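Local coordinates for protein orotate phosphoribosyltransferase (PDB 2YZK) that probably catalyses the magnesium-dependent transfer of a ribosyl phosphate group from 5-phosphoribose 1-diphosphate to orotate, giving orotidine 5'-phosphate in pyrimidine biosynthesis, at residues Val136-Arg145 / Gly157-Leu166; Leu56-Ala66 / Ala77-Arg88. One frame throughout, in Å; residues are numbered along the deposited sequence.

Contact 1 of 2, residues Val136-Arg145 / Gly157-Leu166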
# COMPACT_ATOMS: atom_id res chain seq x y z
N VAL A 136 -9.19 15.21 11.15
CA VAL A 136 -9.86 14.01 10.66
C VAL A 136 -11.06 13.66 11.51
O VAL A 136 -10.97 13.59 12.74
CB VAL A 136 -8.87 12.81 10.62
CG1 VAL A 136 -8.13 12.69 11.94
CG2 VAL A 136 -9.61 11.53 10.30
N GLY A 137 -12.20 13.46 10.86
CA GLY A 137 -13.42 13.12 11.59
C GLY A 137 -14.12 11.91 11.01
O GLY A 137 -15.17 11.50 11.52
N THR A 138 -13.55 11.33 9.96
CA THR A 138 -14.15 10.17 9.31
C THR A 138 -13.13 9.07 9.05
O THR A 138 -12.01 9.33 8.61
CB THR A 138 -14.77 10.57 7.96
OG1 THR A 138 -15.79 11.56 8.17
CG2 THR A 138 -15.38 9.36 7.26
N ALA A 139 -13.53 7.83 9.34
CA ALA A 139 -12.71 6.65 9.10
C ALA A 139 -13.57 5.78 8.19
O ALA A 139 -14.75 5.55 8.48
CB ALA A 139 -12.39 5.93 10.40
N LEU A 140 -12.98 5.30 7.11
CA LEU A 140 -13.70 4.50 6.13
C LEU A 140 -13.08 3.12 5.99
O LEU A 140 -11.87 2.99 5.84
CB LEU A 140 -13.66 5.25 4.79
CG LEU A 140 -14.07 4.53 3.51
CD1 LEU A 140 -15.55 4.21 3.57
CD2 LEU A 140 -13.75 5.41 2.31
N VAL A 141 -13.91 2.08 6.07
CA VAL A 141 -13.44 0.71 5.94
C VAL A 141 -14.39 -0.08 5.04
O VAL A 141 -15.52 0.33 4.79
CB VAL A 141 -13.34 -0.02 7.31
CG1 VAL A 141 -12.43 0.76 8.24
CG2 VAL A 141 -14.72 -0.18 7.92
N LEU A 142 -13.91 -1.22 4.56
CA LEU A 142 -14.72 -2.09 3.71
C LEU A 142 -15.66 -2.90 4.58
O LEU A 142 -16.87 -2.97 4.31
CB LEU A 142 -13.82 -3.04 2.92
CG LEU A 142 -13.14 -2.47 1.68
CD1 LEU A 142 -12.08 -3.45 1.19
CD2 LEU A 142 -14.18 -2.20 0.59
N VAL A 143 -15.11 -3.49 5.64
CA VAL A 143 -15.90 -4.30 6.55
C VAL A 143 -15.70 -3.95 8.01
O VAL A 143 -14.57 -3.85 8.50
CB VAL A 143 -15.57 -5.81 6.37
CG1 VAL A 143 -16.30 -6.63 7.43
CG2 VAL A 143 -15.98 -6.27 4.98
N ASP A 144 -16.80 -3.74 8.72
CA ASP A 144 -16.74 -3.44 10.14
C ASP A 144 -17.19 -4.72 10.85
O ASP A 144 -18.29 -5.21 10.59
CB ASP A 144 -17.67 -2.27 10.48
CG ASP A 144 -17.73 -1.99 11.98
OD1 ASP A 144 -16.86 -2.48 12.73
OD2 ASP A 144 -18.66 -1.26 12.41
N ARG A 145 -16.34 -5.26 11.71
CA ARG A 145 -16.70 -6.48 12.42
C ARG A 145 -17.85 -6.23 13.39
O ARG A 145 -18.51 -7.17 13.83
CB ARG A 145 -15.49 -7.03 13.18
CG ARG A 145 -14.38 -7.57 12.29
CD ARG A 145 -13.37 -8.33 13.13
NE ARG A 145 -14.03 -9.43 13.84
CZ ARG A 145 -14.22 -10.64 13.33
NH1 ARG A 145 -13.79 -10.93 12.11
NH2 ARG A 145 -14.87 -11.56 14.04
N GLY A 157 -14.18 11.62 18.77
CA GLY A 157 -14.64 12.47 17.69
C GLY A 157 -14.42 11.99 16.27
O GLY A 157 -14.16 12.79 15.37
N VAL A 158 -14.53 10.69 16.06
CA VAL A 158 -14.36 10.13 14.73
C VAL A 158 -15.55 9.24 14.37
O VAL A 158 -15.97 8.38 15.15
CB VAL A 158 -13.06 9.30 14.64
CG1 VAL A 158 -12.95 8.64 13.27
CG2 VAL A 158 -11.85 10.21 14.90
N ARG A 159 -16.12 9.48 13.18
CA ARG A 159 -17.26 8.72 12.70
C ARG A 159 -16.79 7.59 11.80
O ARG A 159 -16.17 7.84 10.76
CB ARG A 159 -18.21 9.63 11.91
CG ARG A 159 -19.44 8.91 11.37
CD ARG A 159 -20.19 9.74 10.33
NE ARG A 159 -19.33 10.08 9.21
CZ ARG A 159 -19.76 10.28 7.96
NH1 ARG A 159 -21.05 10.18 7.68
NH2 ARG A 159 -18.89 10.59 7.01
N LEU A 160 -17.06 6.36 12.19
CA LEU A 160 -16.67 5.20 11.40
C LEU A 160 -17.77 4.89 10.39
O LEU A 160 -18.95 4.83 10.75
CB LEU A 160 -16.45 3.97 12.29
CG LEU A 160 -16.15 2.65 11.58
CD1 LEU A 160 -14.76 2.71 10.95
CD2 LEU A 160 -16.22 1.49 12.57
N VAL A 161 -17.39 4.72 9.13
CA VAL A 161 -18.33 4.37 8.08
C VAL A 161 -17.79 3.11 7.40
O VAL A 161 -16.59 2.99 7.17
CB VAL A 161 -18.46 5.50 7.03
CG1 VAL A 161 -19.43 5.08 5.95
CG2 VAL A 161 -18.94 6.78 7.71
N SER A 162 -18.67 2.17 7.09
CA SER A 162 -18.24 0.93 6.45
C SER A 162 -19.11 0.55 5.27
O SER A 162 -20.29 0.90 5.23
CB SER A 162 -18.26 -0.22 7.47
OG SER A 162 -19.58 -0.44 7.95
N VAL A 163 -18.53 -0.15 4.31
CA VAL A 163 -19.29 -0.60 3.15
C VAL A 163 -20.26 -1.67 3.64
O VAL A 163 -21.42 -1.71 3.23
CB VAL A 163 -18.36 -1.19 2.06
CG1 VAL A 163 -19.19 -1.82 0.96
CG2 VAL A 163 -17.50 -0.07 1.48
N ALA A 164 -19.78 -2.54 4.52
CA ALA A 164 -20.63 -3.60 5.06
C ALA A 164 -20.16 -4.06 6.44
O ALA A 164 -19.03 -3.80 6.85
CB ALA A 164 -20.66 -4.79 4.10
N THR A 165 -21.06 -4.73 7.15
CA THR A 165 -20.72 -5.25 8.46
C THR A 165 -20.57 -6.75 8.29
O THR A 165 -21.14 -7.34 7.38
CB THR A 165 -21.81 -4.99 9.51
OG1 THR A 165 -23.01 -5.68 9.13
CG2 THR A 165 -22.09 -3.49 9.62
N LEU A 166 -19.79 -7.36 9.17
CA LEU A 166 -19.57 -8.80 9.14
C LEU A 166 -20.89 -9.53 9.30
O LEU A 166 -21.17 -10.50 8.60
CB LEU A 166 -18.60 -9.20 10.25
CG LEU A 166 -18.37 -10.70 10.45
CD1 LEU A 166 -17.80 -11.30 9.18
CD2 LEU A 166 -17.42 -10.91 11.62
O HOH W 1 -19.34 0.73 10.55
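From G137 with V158 to R145 with L166 the two backbones run parallel and in step, joined by eight hydrogen bonds, and the axes of strands 136-141 and 159-162 pass 4.7 Å apart at 24°; the bond from V161 N to A139 O (2.8 Å) lies nearly along the C=O axis. T138 and R159 lie side by side on one face of the sheet. Chi1 of -60° swings OG1 of T138 beside its backbone N, where it stands 3.4 Å from R159 NH2, near the guanidinium plane; both groups bind D55, T138 by a hydrogen bond and R159 by a salt bridge. A valine in place of T138 would probably cost D55 one of its partners and leave R159 less firmly placed. V161 CG2 covers the centre of one face of that guanidinium, 3.6 Å above its plane. On the other face of the sheet CB of A139, which also touches I122 of helix 120-131, meets CD1 of L160 at 4.0 Å. This is the edge of the parallel Rossmann-like sheet of type I phosphoribosyltransferases, with 159-162 outermost within the chain. Both strands turn a corner in step, at L142 and V163, into a second short parallel pairing; there L142 O takes the N-H of A164 while L142 CD2 packs on V163 CG2. Across the corner, L160 CD2 lies against the carboxylate of D144, whose OD1 accepts from G146 N and whose OD2 is linked by a water to S162 OG. L166 CD2 sits over one guanidinium face of R145, 3.6 Å from R145 CZ; R145, a predicted orotate-binding residue, has NE salt-bridged to E147.

Contact 2 of 2, residues Leu56-Ala66 / Ala77-Arg88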
# COMPACT_ATOMS: atom_id res chain seq x y z
N LEU A 56 -15.00 12.12 1.76
CA LEU A 56 -13.87 11.61 1.00
C LEU A 56 -13.62 12.49 -0.22
O LEU A 56 -12.48 12.87 -0.50
CB LEU A 56 -14.14 10.16 0.58
CG LEU A 56 -13.08 9.48 -0.29
CD1 LEU A 56 -11.76 9.42 0.46
CD2 LEU A 56 -13.55 8.08 -0.67
N ALA A 57 -14.69 12.84 -0.93
CA ALA A 57 -14.59 13.65 -2.13
C ALA A 57 -13.98 15.03 -1.92
O ALA A 57 -13.35 15.58 -2.83
CB ALA A 57 -15.96 13.78 -2.79
N ARG A 58 -14.16 15.61 -0.73
CA ARG A 58 -13.63 16.94 -0.47
C ARG A 58 -12.35 16.91 0.37
O ARG A 58 -11.74 17.95 0.61
CB ARG A 58 -14.67 17.80 0.25
CG ARG A 58 -16.06 17.79 -0.37
CD ARG A 58 -16.09 18.37 -1.78
NE ARG A 58 -16.43 17.35 -2.77
CZ ARG A 58 -17.11 17.59 -3.89
NH1 ARG A 58 -17.52 18.82 -4.18
NH2 ARG A 58 -17.37 16.60 -4.73
N SER A 59 -11.94 15.72 0.81
CA SER A 59 -10.75 15.58 1.63
C SER A 59 -9.51 16.14 0.94
O SER A 59 -9.37 16.05 -0.28
CB SER A 59 -10.50 14.10 1.97
OG SER A 59 -10.22 13.35 0.80
N SER A 60 -8.60 16.73 1.72
CA SER A 60 -7.38 17.27 1.13
C SER A 60 -6.42 16.12 0.83
O SER A 60 -5.50 16.26 0.03
CB SER A 60 -6.72 18.28 2.07
OG SER A 60 -6.07 17.64 3.14
N ALA A 61 -6.65 14.98 1.48
CA ALA A 61 -5.81 13.80 1.28
C ALA A 61 -6.48 12.54 1.80
O ALA A 61 -7.34 12.60 2.67
CB ALA A 61 -4.47 14.00 1.96
N VAL A 62 -6.08 11.40 1.25
CA VAL A 62 -6.60 10.12 1.70
C VAL A 62 -5.46 9.50 2.50
O VAL A 62 -4.32 9.46 2.02
CB VAL A 62 -6.94 9.18 0.52
CG1 VAL A 62 -7.55 7.90 1.05
CG2 VAL A 62 -7.90 9.87 -0.45
N ILE A 63 -5.74 9.04 3.71
CA ILE A 63 -4.70 8.44 4.55
C ILE A 63 -4.98 6.96 4.79
O ILE A 63 -6.07 6.60 5.23
CB ILE A 63 -4.61 9.13 5.92
CG1 ILE A 63 -4.41 10.64 5.74
CG2 ILE A 63 -3.46 8.53 6.74
CD1 ILE A 63 -3.13 11.11 4.99
N GLY A 64 -4.00 6.12 4.50
CA GLY A 64 -4.19 4.70 4.71
C GLY A 64 -3.58 4.21 6.02
O GLY A 64 -2.58 4.76 6.47
N VAL A 65 -4.20 3.22 6.64
CA VAL A 65 -3.67 2.64 7.87
C VAL A 65 -2.78 1.50 7.35
O VAL A 65 -3.28 0.48 6.86
CB VAL A 65 -4.79 2.07 8.78
CG1 VAL A 65 -4.18 1.45 10.03
CG2 VAL A 65 -5.76 3.17 9.15
N ALA A 66 -1.49 1.84 7.19
CA ALA A 66 -0.66 0.68 6.85
C ALA A 66 -0.75 -0.60 7.65
O ALA A 66 -0.54 -0.64 8.86
CB ALA A 66 0.78 1.08 6.77
N ALA A 77 -6.86 7.37 -3.71
CA ALA A 77 -6.18 8.63 -3.95
C ALA A 77 -5.96 8.84 -5.45
O ALA A 77 -6.16 9.94 -5.96
CB ALA A 77 -4.84 8.66 -3.20
N LEU A 78 -5.56 7.79 -6.16
CA LEU A 78 -5.35 7.90 -7.60
C LEU A 78 -6.67 8.17 -8.33
O LEU A 78 -6.73 9.00 -9.23
CB LEU A 78 -4.71 6.61 -8.15
CG LEU A 78 -4.35 6.59 -9.64
CD1 LEU A 78 -3.39 7.73 -9.97
CD2 LEU A 78 -3.73 5.25 -10.00
N ARG A 79 -7.73 7.47 -7.92
CA ARG A 79 -9.04 7.65 -8.55
C ARG A 79 -9.52 9.09 -8.36
O ARG A 79 -10.16 9.66 -9.24
CB ARG A 79 -10.07 6.68 -7.95
CG ARG A 79 -9.92 5.22 -8.38
CD ARG A 79 -10.33 5.01 -9.83
NE ARG A 79 -11.75 5.29 -10.03
CZ ARG A 79 -12.74 4.50 -9.63
NH1 ARG A 79 -12.48 3.36 -9.02
NH2 ARG A 79 -14.01 4.86 -9.84
N LEU A 80 -9.22 9.66 -7.20
CA LEU A 80 -9.66 11.02 -6.89
C LEU A 80 -8.62 12.09 -7.21
O LEU A 80 -8.85 13.28 -6.98
CB LEU A 80 -10.04 11.10 -5.40
CG LEU A 80 -11.18 10.16 -4.97
CD1 LEU A 80 -11.32 10.17 -3.46
CD2 LEU A 80 -12.47 10.59 -5.65
N SER A 81 -7.48 11.67 -7.75
CA SER A 81 -6.40 12.60 -8.08
C SER A 81 -6.05 13.43 -6.85
O SER A 81 -5.84 14.63 -6.93
CB SER A 81 -6.83 13.54 -9.22
OG SER A 81 -7.13 12.81 -10.39
N LYS A 82 -6.00 12.75 -5.70
CA LYS A 82 -5.69 13.40 -4.43
C LYS A 82 -4.40 12.90 -3.81
O LYS A 82 -3.91 11.83 -4.14
CB LYS A 82 -6.82 13.15 -3.43
CG LYS A 82 -8.10 13.90 -3.71
CD LYS A 82 -9.17 13.50 -2.70
CE LYS A 82 -10.46 14.27 -2.92
NZ LYS A 82 -10.28 15.73 -2.69
N PRO A 83 -3.82 13.70 -2.90
CA PRO A 83 -2.58 13.36 -2.20
C PRO A 83 -2.82 12.11 -1.35
O PRO A 83 -3.93 11.87 -0.88
CB PRO A 83 -2.34 14.59 -1.32
CG PRO A 83 -2.95 15.70 -2.09
CD PRO A 83 -4.23 15.09 -2.61
N LEU A 84 -1.77 11.32 -1.16
CA LEU A 84 -1.86 10.12 -0.35
C LEU A 84 -0.89 10.23 0.82
O LEU A 84 0.17 10.84 0.71
CB LEU A 84 -1.51 8.87 -1.17
CG LEU A 84 -1.33 7.59 -0.34
CD1 LEU A 84 -2.69 7.12 0.21
CD2 LEU A 84 -0.70 6.50 -1.21
N GLY A 85 -1.28 9.64 1.94
CA GLY A 85 -0.43 9.61 3.10
C GLY A 85 -0.78 8.32 3.82
O GLY A 85 -1.79 7.69 3.49
N TYR A 86 0.05 7.91 4.77
CA TYR A 86 -0.26 6.70 5.52
C TYR A 86 0.53 6.62 6.79
O TYR A 86 1.60 7.23 6.94
CB TYR A 86 -0.05 5.44 4.66
CG TYR A 86 1.36 5.16 4.18
CD1 TYR A 86 2.23 4.38 4.94
CD2 TYR A 86 1.79 5.61 2.93
CE1 TYR A 86 3.50 4.04 4.45
CE2 TYR A 86 3.05 5.28 2.44
CZ TYR A 86 3.90 4.49 3.20
OH TYR A 86 5.13 4.13 2.70
N VAL A 87 -0.02 5.87 7.74
CA VAL A 87 0.61 5.69 9.03
C VAL A 87 0.78 4.21 9.29
O VAL A 87 -0.16 3.44 9.13
CB VAL A 87 -0.25 6.32 10.14
CG1 VAL A 87 0.36 6.04 11.52
CG2 VAL A 87 -0.36 7.81 9.91
N ARG A 88 1.98 3.82 9.69
CA ARG A 88 2.26 2.42 9.97
C ARG A 88 2.52 2.19 11.45
O ARG A 88 3.06 3.06 12.14
CB ARG A 88 3.48 1.95 9.18
CG ARG A 88 4.80 2.54 9.65
CD ARG A 88 5.98 1.68 9.21
NE ARG A 88 6.25 1.78 7.78
CZ ARG A 88 7.14 1.02 7.14
NH1 ARG A 88 7.83 0.10 7.80
NH2 ARG A 88 7.35 1.19 5.85
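A77, on helix 70-80 of a beta-alpha-beta crossover between parallel strands 61-65 and 84-87, brings its small CB to 4.3 Å from V62 CG2, which is consistent with the helix lying close over the sheet. One turn on, L80 sends CD1 across L56 at about a right angle, 3.7 Å from L56 CG, an apolar contact between the last turns of helices 38-58 and 70-80. K82 follows the Schellman turn at S81. Its long chain is extended until chi4 (-64°) bends NZ onto S59 O, a bond of 2.6 Å in the carbonyl plane; a weak one reaches A57 O, so the ammonium ties together two backbone carbonyls where helix 38-58 ends and the chain leaves it. P83, which has no N-H to offer, rests its CD on S60 O, while its own carbonyl receives V62 N and opens the strand pairing. L84 curls CD1 over V62 O, 3.4 Å away. G85 suits its place because a side chain here would run into I63 CD1, which lies 3.6 Å from G85 CA; its N-H goes to V62 O and its carbonyl takes G64 N. Opposite Y86 stands another glycine, G64, whose O lies 3.2 Å from Y86 CB. V87 donates its N-H to G64 O and offers its branched side chain to I63. R88, predicted to bind phosphoribosyl diphosphate, has NE salt-bridged to E101, and its CB lies 3.7 Å from A66 CB.

How the contacts relate
Contact 2 closes before contact 1 opens along the chain, and their centres are about 15 Å apart. Both share one five-stranded parallel sheet, ordered 84-87, 61-65, 108-113, 135-141, 159-162, so each contact forms one outer pair and strand 108-113 lies between them; contact 1 runs on into a small parallel sheet of 115-116, 143-144 and 164-165. Helix 38-58 also joins them: L56 CD2 of contact 2 packs on L140 CD2 of contact 1 at 4.0 Å. Beyond the strand ends lie residues predicted to bind the two substrates, R88 for phosphoribosyl diphosphate and R145 for orotate. Contact 2 also borders the second subunit, where OH of Y41 of that subunit is hydrogen-bonded to K82 O, whereas no other chain of the dimer touches contact 1.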